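Local atomic coordinates of methyltransferase domain-containing protein (Serratia marcescens, PDB entry 7CLU), a protein that is an O-methyltransferase of the prodigiosin biosynthetic pathway that probably transfers the methyl group of S-adenosyl-L-methionine to a hydroxyl of its substrate. Residues G65-R70 with Y74-A79; F30-D35 with A45-P50; A158-D163 with G180-A185. All blocks are in the same frame, centred on the assembly; numbering follows the deposited sequence.

Contact 1. Residues G65-R70 with Y74-A79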
loop_
_atom_site.group_PDB
_atom_site.type_symbol
_atom_site.label_atom_id
_atom_site.label_comp_id
_atom_site.label_asym_id
_atom_site.label_seq_id
_atom_site.Cartn_x
_atom_site.Cartn_y
_atom_site.Cartn_z
ATOM N N GLY A 65 10.631 -10.080 5.941
ATOM C CA GLY A 65 11.019 -10.172 7.332
ATOM C C GLY A 65 9.957 -10.696 8.274
ATOM O O GLY A 65 10.219 -10.774 9.488
ATOM N N TYR A 66 8.770 -11.049 7.763
ATOM C CA TYR A 66 7.680 -11.533 8.604
ATOM C C TYR A 66 7.851 -12.996 8.982
ATOM O O TYR A 66 7.352 -13.417 10.029
ATOM C CB TYR A 66 6.333 -11.292 7.911
ATOM C CG TYR A 66 5.999 -9.812 7.930
ATOM C CD1 TYR A 66 5.406 -9.234 9.048
ATOM C CD2 TYR A 66 6.362 -8.985 6.874
ATOM C CE1 TYR A 66 5.146 -7.873 9.096
ATOM C CE2 TYR A 66 6.119 -7.630 6.909
ATOM C CZ TYR A 66 5.507 -7.074 8.023
ATOM O OH TYR A 66 5.253 -5.720 8.063
ATOM N N LEU A 67 8.569 -13.769 8.176
ATOM C CA LEU A 67 8.875 -15.148 8.503
ATOM C C LEU A 67 10.374 -15.367 8.400
ATOM O O LEU A 67 11.076 -14.645 7.680
ATOM C CB LEU A 67 8.158 -16.122 7.570
ATOM C CG LEU A 67 6.633 -16.144 7.558
ATOM C CD1 LEU A 67 6.141 -17.050 6.443
ATOM C CD2 LEU A 67 6.078 -16.595 8.941
ATOM N N ASP A 68 10.851 -16.356 9.150
ATOM C CA ASP A 68 12.186 -16.912 9.012
ATOM C C ASP A 68 12.123 -18.134 8.105
ATOM O O ASP A 68 11.083 -18.784 7.962
ATOM C CB ASP A 68 12.761 -17.320 10.379
ATOM C CG ASP A 68 12.992 -16.142 11.303
ATOM O OD1 ASP A 68 13.401 -15.064 10.823
ATOM O OD2 ASP A 68 12.751 -16.286 12.520
ATOM N N GLN A 69 13.261 -18.459 7.495
ATOM C CA GLN A 69 13.375 -19.691 6.731
ATOM C C GLN A 69 14.763 -20.276 6.946
ATOM O O GLN A 69 15.768 -19.611 6.693
ATOM C CB GLN A 69 13.098 -19.444 5.246
ATOM C CG GLN A 69 13.001 -20.695 4.379
ATOM C CD GLN A 69 14.331 -21.054 3.727
ATOM O OE1 GLN A 69 15.053 -21.946 4.177
ATOM N NE2 GLN A 69 14.666 -20.328 2.663
ATOM N N ARG A 70 14.824 -21.509 7.425
ATOM C CA ARG A 70 16.102 -22.188 7.601
ATOM C C ARG A 70 15.990 -23.554 6.955
ATOM O O ARG A 70 15.083 -24.325 7.289
ATOM C CB ARG A 70 16.507 -22.302 9.080
ATOM C CG ARG A 70 15.381 -22.704 10.020
ATOM C CD ARG A 70 15.862 -23.241 11.375
ATOM N NE ARG A 70 14.755 -23.950 12.014
ATOM C CZ ARG A 70 14.677 -25.273 12.146
ATOM N NH1 ARG A 70 15.663 -26.048 11.722
ATOM N NH2 ARG A 70 13.608 -25.822 12.720
ATOM N N TYR A 74 9.884 -22.909 6.978
ATOM C CA TYR A 74 9.451 -21.581 7.377
ATOM C C TYR A 74 9.164 -21.574 8.869
ATOM O O TYR A 74 8.646 -22.548 9.422
ATOM C CB TYR A 74 8.216 -21.143 6.573
ATOM C CG TYR A 74 8.601 -20.860 5.141
ATOM C CD1 TYR A 74 9.060 -19.602 4.768
ATOM C CD2 TYR A 74 8.578 -21.864 4.180
ATOM C CE1 TYR A 74 9.467 -19.347 3.478
ATOM C CE2 TYR A 74 8.971 -21.611 2.874
ATOM C CZ TYR A 74 9.424 -20.348 2.540
ATOM O OH TYR A 74 9.816 -20.070 1.256
ATOM N N HIS A 75 9.530 -20.476 9.520
ATOM C CA HIS A 75 9.397 -20.341 10.959
ATOM C C HIS A 75 8.727 -19.014 11.290
ATOM O O HIS A 75 9.145 -17.960 10.799
ATOM C CB HIS A 75 10.771 -20.446 11.644
ATOM C CG HIS A 75 10.766 -19.987 13.065
ATOM N ND1 HIS A 75 10.201 -20.727 14.080
ATOM C CD2 HIS A 75 11.257 -18.864 13.640
ATOM C CE1 HIS A 75 10.324 -20.070 15.219
ATOM N NE2 HIS A 75 10.973 -18.942 14.983
ATOM N N LEU A 76 7.696 -19.072 12.126
ATOM C CA LEU A 76 7.063 -17.856 12.635
ATOM C C LEU A 76 7.880 -17.255 13.775
ATOM O O LEU A 76 8.020 -17.891 14.827
ATOM C CB LEU A 76 5.651 -18.156 13.110
ATOM C CG LEU A 76 4.899 -16.969 13.697
ATOM C CD1 LEU A 76 4.679 -15.893 12.622
ATOM C CD2 LEU A 76 3.559 -17.422 14.276
ATOM N N PRO A 77 8.427 -16.052 13.621
ATOM C CA PRO A 77 9.202 -15.447 14.712
ATOM C C PRO A 77 8.341 -15.216 15.948
ATOM O O PRO A 77 7.165 -14.854 15.852
ATOM C CB PRO A 77 9.688 -14.121 14.111
ATOM C CG PRO A 77 9.718 -14.386 12.620
ATOM C CD PRO A 77 8.530 -15.278 12.370
ATOM N N ALA A 78 8.956 -15.415 17.120
ATOM C CA ALA A 78 8.220 -15.327 18.377
ATOM C C ALA A 78 7.595 -13.956 18.556
ATOM O O ALA A 78 6.435 -13.841 18.963
ATOM C CB ALA A 78 9.147 -15.650 19.555
ATOM N N ALA A 79 8.343 -12.903 18.249
ATOM C CA ALA A 79 7.837 -11.558 18.469
ATOM C C ALA A 79 6.763 -11.143 17.473
ATOM O O ALA A 79 6.198 -10.059 17.634
ATOM C CB ALA A 79 8.986 -10.551 18.439
HETATM O O HOH W 1 12.201 -18.231 1.750
#
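Gln-69 lies across the ring of Tyr-74, and its aliphatic part makes the contact. Its CB is 4.0 Å from CE1 of Tyr-74. With CG anti to the backbone N (chi1 -172°), the next carbon rides over one ring face, Gln-69 CG sitting 4.0 Å from the Tyr-74 centroid in a CH-pi contact. The chain then bends and its amide parts: OE1 takes the backbone N of Gly-72 in the turn, while NE2 reaches, weakly, a water that also bonds Tyr-74 OH.

On the other sheet face, Asp-68 and His-75 run side by side with carboxylate and imidazole nearly coplanar; Asp-68 OD2 meets His-75 CD2 at the ring edge, 3.2 Å away. Asp-37 holds His-75 ND1. These two residues are also the hydrogen-bonded antiparallel pair, joined by Asp-68 N to His-75 O (2.9 Å) and His-75 N to Asp-68 O (2.8 Å). Past the strands, Pro-77 CD packs on Tyr-66 O.

This beta hairpin, consistent with the wing of a winged-helix domain, follows helix 51-63, which ends in a Schellman motif at Gly-65. Leu-67 and Tyr-74 pack on Leu-58 of that helix, and Tyr-74 also reaches Ile-43 of helix 40-47.

Contact 2. Residues F30-D35 with A45-P50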
loop_
_atom_site.group_PDB
_atom_site.type_symbol
_atom_site.label_atom_id
_atom_site.label_comp_id
_atom_site.label_asym_id
_atom_site.label_seq_id
_atom_site.Cartn_x
_atom_site.Cartn_y
_atom_site.Cartn_z
ATOM N N PHE A 30 -0.121 -17.669 8.800
ATOM C CA PHE A 30 0.745 -17.780 9.958
ATOM C C PHE A 30 0.205 -18.765 10.985
ATOM O O PHE A 30 0.976 -19.256 11.811
ATOM C CB PHE A 30 0.957 -16.402 10.580
ATOM C CG PHE A 30 1.335 -15.355 9.579
ATOM C CD1 PHE A 30 2.618 -15.306 9.061
ATOM C CD2 PHE A 30 0.402 -14.427 9.144
ATOM C CE1 PHE A 30 2.975 -14.348 8.135
ATOM C CE2 PHE A 30 0.745 -13.465 8.215
ATOM C CZ PHE A 30 2.037 -13.423 7.700
ATOM N N ASP A 31 -1.093 -19.088 10.934
ATOM C CA ASP A 31 -1.638 -20.083 11.854
ATOM C C ASP A 31 -0.963 -21.440 11.680
ATOM O O ASP A 31 -0.766 -22.164 12.661
ATOM C CB ASP A 31 -3.147 -20.222 11.644
ATOM C CG ASP A 31 -3.939 -19.045 12.215
ATOM O OD1 ASP A 31 -3.373 -18.234 12.986
ATOM O OD2 ASP A 31 -5.141 -18.949 11.890
ATOM N N GLN A 32 -0.599 -21.792 10.448
ATOM C CA GLN A 32 0.006 -23.087 10.139
ATOM C C GLN A 32 1.392 -23.257 10.729
ATOM O O GLN A 32 1.934 -24.371 10.685
ATOM C CB GLN A 32 0.076 -23.280 8.627
ATOM C CG GLN A 32 -1.211 -22.918 7.909
ATOM C CD GLN A 32 -2.438 -23.476 8.616
ATOM O OE1 GLN A 32 -2.516 -24.677 8.894
ATOM N NE2 GLN A 32 -3.396 -22.601 8.925
ATOM N N LEU A 33 1.981 -22.192 11.270
ATOM C CA LEU A 33 3.304 -22.245 11.870
ATOM C C LEU A 33 3.281 -22.001 13.371
ATOM O O LEU A 33 4.346 -21.844 13.976
ATOM C CB LEU A 33 4.229 -21.229 11.205
ATOM C CG LEU A 33 4.468 -21.396 9.702
ATOM C CD1 LEU A 33 5.253 -20.206 9.160
ATOM C CD2 LEU A 33 5.186 -22.726 9.393
ATOM N N ARG A 34 2.096 -21.935 13.974
ATOM C CA ARG A 34 2.021 -21.608 15.423
ATOM C C ARG A 34 2.629 -22.721 16.282
ATOM O O ARG A 34 3.094 -22.412 17.389
ATOM C CB ARG A 34 0.568 -21.359 15.836
ATOM C CG ARG A 34 -0.189 -22.618 16.229
ATOM C CD ARG A 34 -1.678 -22.516 15.967
ATOM N NE ARG A 34 -2.421 -22.097 17.144
ATOM C CZ ARG A 34 -2.987 -22.926 18.012
ATOM N NH1 ARG A 34 -3.646 -22.444 19.049
ATOM N NH2 ARG A 34 -2.893 -24.232 17.845
ATOM N N ASP A 35 2.646 -23.953 15.769
ATOM C CA ASP A 35 3.100 -25.123 16.512
ATOM C C ASP A 35 4.463 -25.634 16.056
ATOM O O ASP A 35 5.314 -25.949 16.896
ATOM C CB ASP A 35 2.055 -26.240 16.391
ATOM C CG ASP A 35 0.780 -25.926 17.175
ATOM O OD1 ASP A 35 0.885 -25.838 18.413
ATOM O OD2 ASP A 35 -0.309 -25.751 16.566
ATOM N N ALA A 45 -0.418 -27.595 1.779
ATOM C CA ALA A 45 -1.363 -28.664 2.077
ATOM C C ALA A 45 -2.324 -28.244 3.180
ATOM O O ALA A 45 -3.545 -28.370 3.036
ATOM C CB ALA A 45 -0.604 -29.932 2.476
ATOM N N ARG A 46 -1.787 -27.719 4.281
ATOM C CA ARG A 46 -2.633 -27.331 5.402
ATOM C C ARG A 46 -3.559 -26.178 5.035
ATOM O O ARG A 46 -4.648 -26.064 5.604
ATOM C CB ARG A 46 -1.771 -26.962 6.608
ATOM C CG ARG A 46 -0.895 -28.122 7.126
ATOM C CD ARG A 46 -0.203 -27.765 8.426
ATOM N NE ARG A 46 -1.129 -27.105 9.345
ATOM C CZ ARG A 46 -0.866 -26.811 10.615
ATOM N NH1 ARG A 46 -1.787 -26.203 11.351
ATOM N NH2 ARG A 46 0.304 -27.132 11.159
ATOM N N LEU A 47 -3.156 -25.324 4.091
ATOM C CA LEU A 47 -3.999 -24.211 3.664
ATOM C C LEU A 47 -4.967 -24.576 2.555
ATOM O O LEU A 47 -5.836 -23.757 2.236
ATOM C CB LEU A 47 -3.157 -23.034 3.173
ATOM C CG LEU A 47 -2.384 -22.242 4.215
ATOM C CD1 LEU A 47 -1.688 -21.092 3.520
ATOM C CD2 LEU A 47 -3.292 -21.747 5.343
ATOM N N ASP A 48 -4.837 -25.760 1.954
ATOM C CA ASP A 48 -5.668 -26.145 0.814
ATOM C C ASP A 48 -5.388 -25.243 -0.386
ATOM O O ASP A 48 -6.305 -24.716 -1.016
ATOM C CB ASP A 48 -7.159 -26.114 1.185
ATOM C CG ASP A 48 -8.002 -27.070 0.360
ATOM O OD1 ASP A 48 -9.252 -26.967 0.422
ATOM O OD2 ASP A 48 -7.427 -27.925 -0.343
ATOM N N CYS A 49 -4.104 -25.048 -0.689
ATOM C CA CYS A 49 -3.672 -24.183 -1.779
ATOM C C CYS A 49 -2.607 -24.857 -2.633
ATOM O O CYS A 49 -1.841 -25.684 -2.127
ATOM C CB CYS A 49 -3.098 -22.876 -1.224
ATOM S SG CYS A 49 -4.333 -21.671 -0.716
ATOM N N PRO A 50 -2.525 -24.509 -3.922
ATOM C CA PRO A 50 -1.405 -24.981 -4.748
ATOM C C PRO A 50 -0.063 -24.740 -4.070
ATOM O O PRO A 50 0.143 -23.730 -3.392
ATOM C CB PRO A 50 -1.534 -24.149 -6.027
ATOM C CG PRO A 50 -2.950 -23.764 -6.083
ATOM C CD PRO A 50 -3.440 -23.639 -4.675
HETATM O O HOH W 2 -4.769 -25.918 8.046
#
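Gln-32 and Arg-46 come together through two folded side chains. In Gln-32, chi1 of -46° puts CG beside the backbone N, and a second turn of similar size (chi2 -45°) curls the amide toward helix 40-47. Arg-46 runs extended as far as CD, then bends at chi3 (44°), which sets NE and swings the guanidinium back over Gln-32. The two side chains slide past each other in opposite directions.

The amide and guanidinium planes stand almost perpendicular. Gln-32 OE1 takes Arg-46 NE at 2.8 Å, but the N-H points well off the oxygen and the bond is weak; Arg-46 NH1 lies 3.0 Å from the same Gln-32 OE1. The backbone completes the fit, with Gln-32 CA 3.8 Å above the centre of one guanidinium face. A water donates to Gln-32 OE1 at 2.7 Å; its approach to Arg-46 O is too short to be trusted in detail. On the other arm of the amide, Gln-32 NE2 donates to Lys-28 O, which would help set the amide's rotation, and the methylene is backed by Leu-47, whose CD2 is 3.5 Å from Gln-32 CG.

Residues 30-33 belong to a 3-10 segment, which begins earlier, in the connection between helices 15-26 and 40-47. The contact ties it to the end of helix 40-47 within the dimerisation domain, whose helices are consistent with a winged-helix fold. Phe-30 and Leu-33 face away, toward Leu-67. Helix 40-47 closes with a Schellman motif at Asp-48, and Pro-50 is the N-cap of helix 51-63; this corner packs on Arg-115 of the second subunit.

Contact 3. Residues A158-D163 with G180-A185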
loop_
_atom_site.group_PDB
_atom_site.type_symbol
_atom_site.label_atom_id
_atom_site.label_comp_id
_atom_site.label_asym_id
_atom_site.label_seq_id
_atom_site.Cartn_x
_atom_site.Cartn_y
_atom_site.Cartn_z
ATOM N N ALA A 158 -3.913 4.661 28.589
ATOM C CA ALA A 158 -2.930 4.720 29.667
ATOM C C ALA A 158 -2.429 6.143 29.894
ATOM O O ALA A 158 -2.314 6.586 31.040
ATOM C CB ALA A 158 -1.760 3.776 29.356
ATOM N N GLY A 159 -2.156 6.882 28.818
ATOM C CA GLY A 159 -1.651 8.236 28.970
ATOM C C GLY A 159 -2.716 9.226 29.398
ATOM O O GLY A 159 -2.409 10.216 30.070
ATOM N N PHE A 160 -3.972 8.983 29.005
ATOM C CA PHE A 160 -5.085 9.788 29.494
ATOM C C PHE A 160 -5.275 9.576 30.998
ATOM O O PHE A 160 -5.306 10.539 31.769
ATOM C CB PHE A 160 -6.357 9.431 28.708
ATOM C CG PHE A 160 -7.454 10.488 28.754
ATOM C CD1 PHE A 160 -7.279 11.694 29.427
ATOM C CD2 PHE A 160 -8.662 10.264 28.106
ATOM C CE1 PHE A 160 -8.304 12.646 29.452
ATOM C CE2 PHE A 160 -9.687 11.212 28.134
ATOM C CZ PHE A 160 -9.501 12.397 28.814
ATOM N N VAL A 161 -5.392 8.317 31.427
ATOM C CA VAL A 161 -5.568 8.004 32.845
ATOM C C VAL A 161 -4.415 8.558 33.678
ATOM O O VAL A 161 -4.616 9.019 34.807
ATOM C CB VAL A 161 -5.727 6.484 33.043
ATOM C CG1 VAL A 161 -5.850 6.146 34.513
ATOM C CG2 VAL A 161 -6.946 5.977 32.297
ATOM N N ARG A 162 -3.193 8.546 33.130
ATOM C CA ARG A 162 -2.016 8.910 33.920
ATOM C C ARG A 162 -1.773 10.421 33.932
ATOM O O ARG A 162 -1.457 10.984 34.984
ATOM C CB ARG A 162 -0.793 8.165 33.381
ATOM C CG ARG A 162 0.482 8.259 34.214
ATOM C CD ARG A 162 1.479 9.232 33.609
ATOM N NE ARG A 162 1.972 8.789 32.300
ATOM C CZ ARG A 162 2.793 9.497 31.519
ATOM N NH1 ARG A 162 3.217 10.697 31.907
ATOM N NH2 ARG A 162 3.182 9.014 30.342
ATOM N N ASP A 163 -1.931 11.093 32.785
ATOM C CA ASP A 163 -1.584 12.505 32.639
ATOM C C ASP A 163 -2.720 13.471 32.959
ATOM O O ASP A 163 -2.452 14.663 33.163
ATOM C CB ASP A 163 -1.097 12.789 31.215
ATOM C CG ASP A 163 0.231 12.142 30.926
ATOM O OD1 ASP A 163 0.690 11.390 31.797
ATOM O OD2 ASP A 163 0.810 12.373 29.844
ATOM N N GLY A 180 -15.849 0.308 26.196
ATOM C CA GLY A 180 -15.751 0.665 27.605
ATOM C C GLY A 180 -14.357 0.667 28.196
ATOM O O GLY A 180 -14.226 0.841 29.414
ATOM N N SER A 181 -13.321 0.558 27.354
ATOM C CA SER A 181 -11.946 0.410 27.813
ATOM C C SER A 181 -11.469 1.608 28.617
ATOM O O SER A 181 -10.731 1.453 29.603
ATOM C CB SER A 181 -11.042 0.192 26.608
ATOM O OG SER A 181 -11.218 -1.129 26.182
ATOM N N LEU A 182 -11.846 2.817 28.196
ATOM C CA LEU A 182 -11.357 3.996 28.897
ATOM C C LEU A 182 -12.017 4.146 30.260
ATOM O O LEU A 182 -11.288 4.276 31.259
ATOM C CB LEU A 182 -11.530 5.238 28.023
ATOM C CG LEU A 182 -11.366 6.610 28.678
ATOM C CD1 LEU A 182 -10.005 6.744 29.300
ATOM C CD2 LEU A 182 -11.606 7.712 27.607
ATOM N N PRO A 183 -13.350 4.117 30.398
ATOM C CA PRO A 183 -13.910 4.229 31.756
ATOM C C PRO A 183 -13.554 3.052 32.651
ATOM O O PRO A 183 -13.508 3.221 33.873
ATOM C CB PRO A 183 -15.425 4.345 31.519
ATOM C CG PRO A 183 -15.645 3.883 30.131
ATOM C CD PRO A 183 -14.407 4.196 29.370
ATOM N N MET A 184 -13.278 1.869 32.092
ATOM C CA MET A 184 -12.731 0.793 32.918
ATOM C C MET A 184 -11.369 1.179 33.493
ATOM O O MET A 184 -11.116 1.003 34.692
ATOM C CB MET A 184 -12.635 -0.503 32.106
ATOM C CG MET A 184 -13.966 -1.192 31.967
ATOM S SD MET A 184 -13.971 -2.685 30.962
ATOM C CE MET A 184 -13.112 -2.161 29.527
ATOM N N ALA A 185 -10.476 1.723 32.657
ATOM C CA ALA A 185 -9.158 2.107 33.150
ATOM C C ALA A 185 -9.266 3.216 34.190
ATOM O O ALA A 185 -8.507 3.236 35.171
ATOM C CB ALA A 185 -8.258 2.532 31.992
#
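The Phe-160 ring is met obliquely by the forked end of Leu-182, with Leu-182 CD2 3.9 Å from Phe-160 CD2 and Leu-182 CD1 4.0 Å from that same ring carbon. Other aromatic groups crowd round it: His-241 packs with it edge-to-face, Phe-166 meets it with the planes at about 60°, and Phe-156 at about 35°. The phenylalanine's CG is anti to the backbone N (chi1 -160°), which carries the ring toward the leucine and the sheet.

The next residue, Val-161, takes over farther from the sheet. Its CG2 touches Ala-185 CB at 3.7 Å and comes within 4.4 Å of Leu-182 CD1, so one methyl spans two positions a helical turn apart. Only apolar side chains meet here, with no hydrogen bond between the segments. The short helical segments pass at 35° with axes 9.9 Å apart, and Ile-157, a turn earlier in helix 154-163, also packs on Leu-182 and Ala-185.

In sequence, strand 171-175 comes between the two helices; Leu-182 rests on it through Phe-172 and Asp-174. A strand, a glycine-rich loop ending at Gly-180 as N-cap, then a helix: this is the Rossmann-like opening of class I methyltransferases, whose glycine-rich motif typically borders the S-adenosylmethionine pocket.

In the fold
Contacts 1 and 2 belong to one small domain, the O-methyltransferase dimerisation domain. Their centres are 14 Å apart and they share an apolar core: Leu-67 CD2 is 3.7 Å from both Phe-30 CD1 and Leu-33 CD1, and both contacts also touch the second subunit. Contact 3 lies in the catalytic domain, its centre about 35 Å from that of contact 1 and 38 Å from that of contact 2, with no touch to either. It is also the contact near the cofactor site: the Leu-182 side chain is about 7 Å from that of Arg-331 and 11 Å from that of Glu-199, both seen to bind S-adenosyl-L-homocysteine, although this chain carries none.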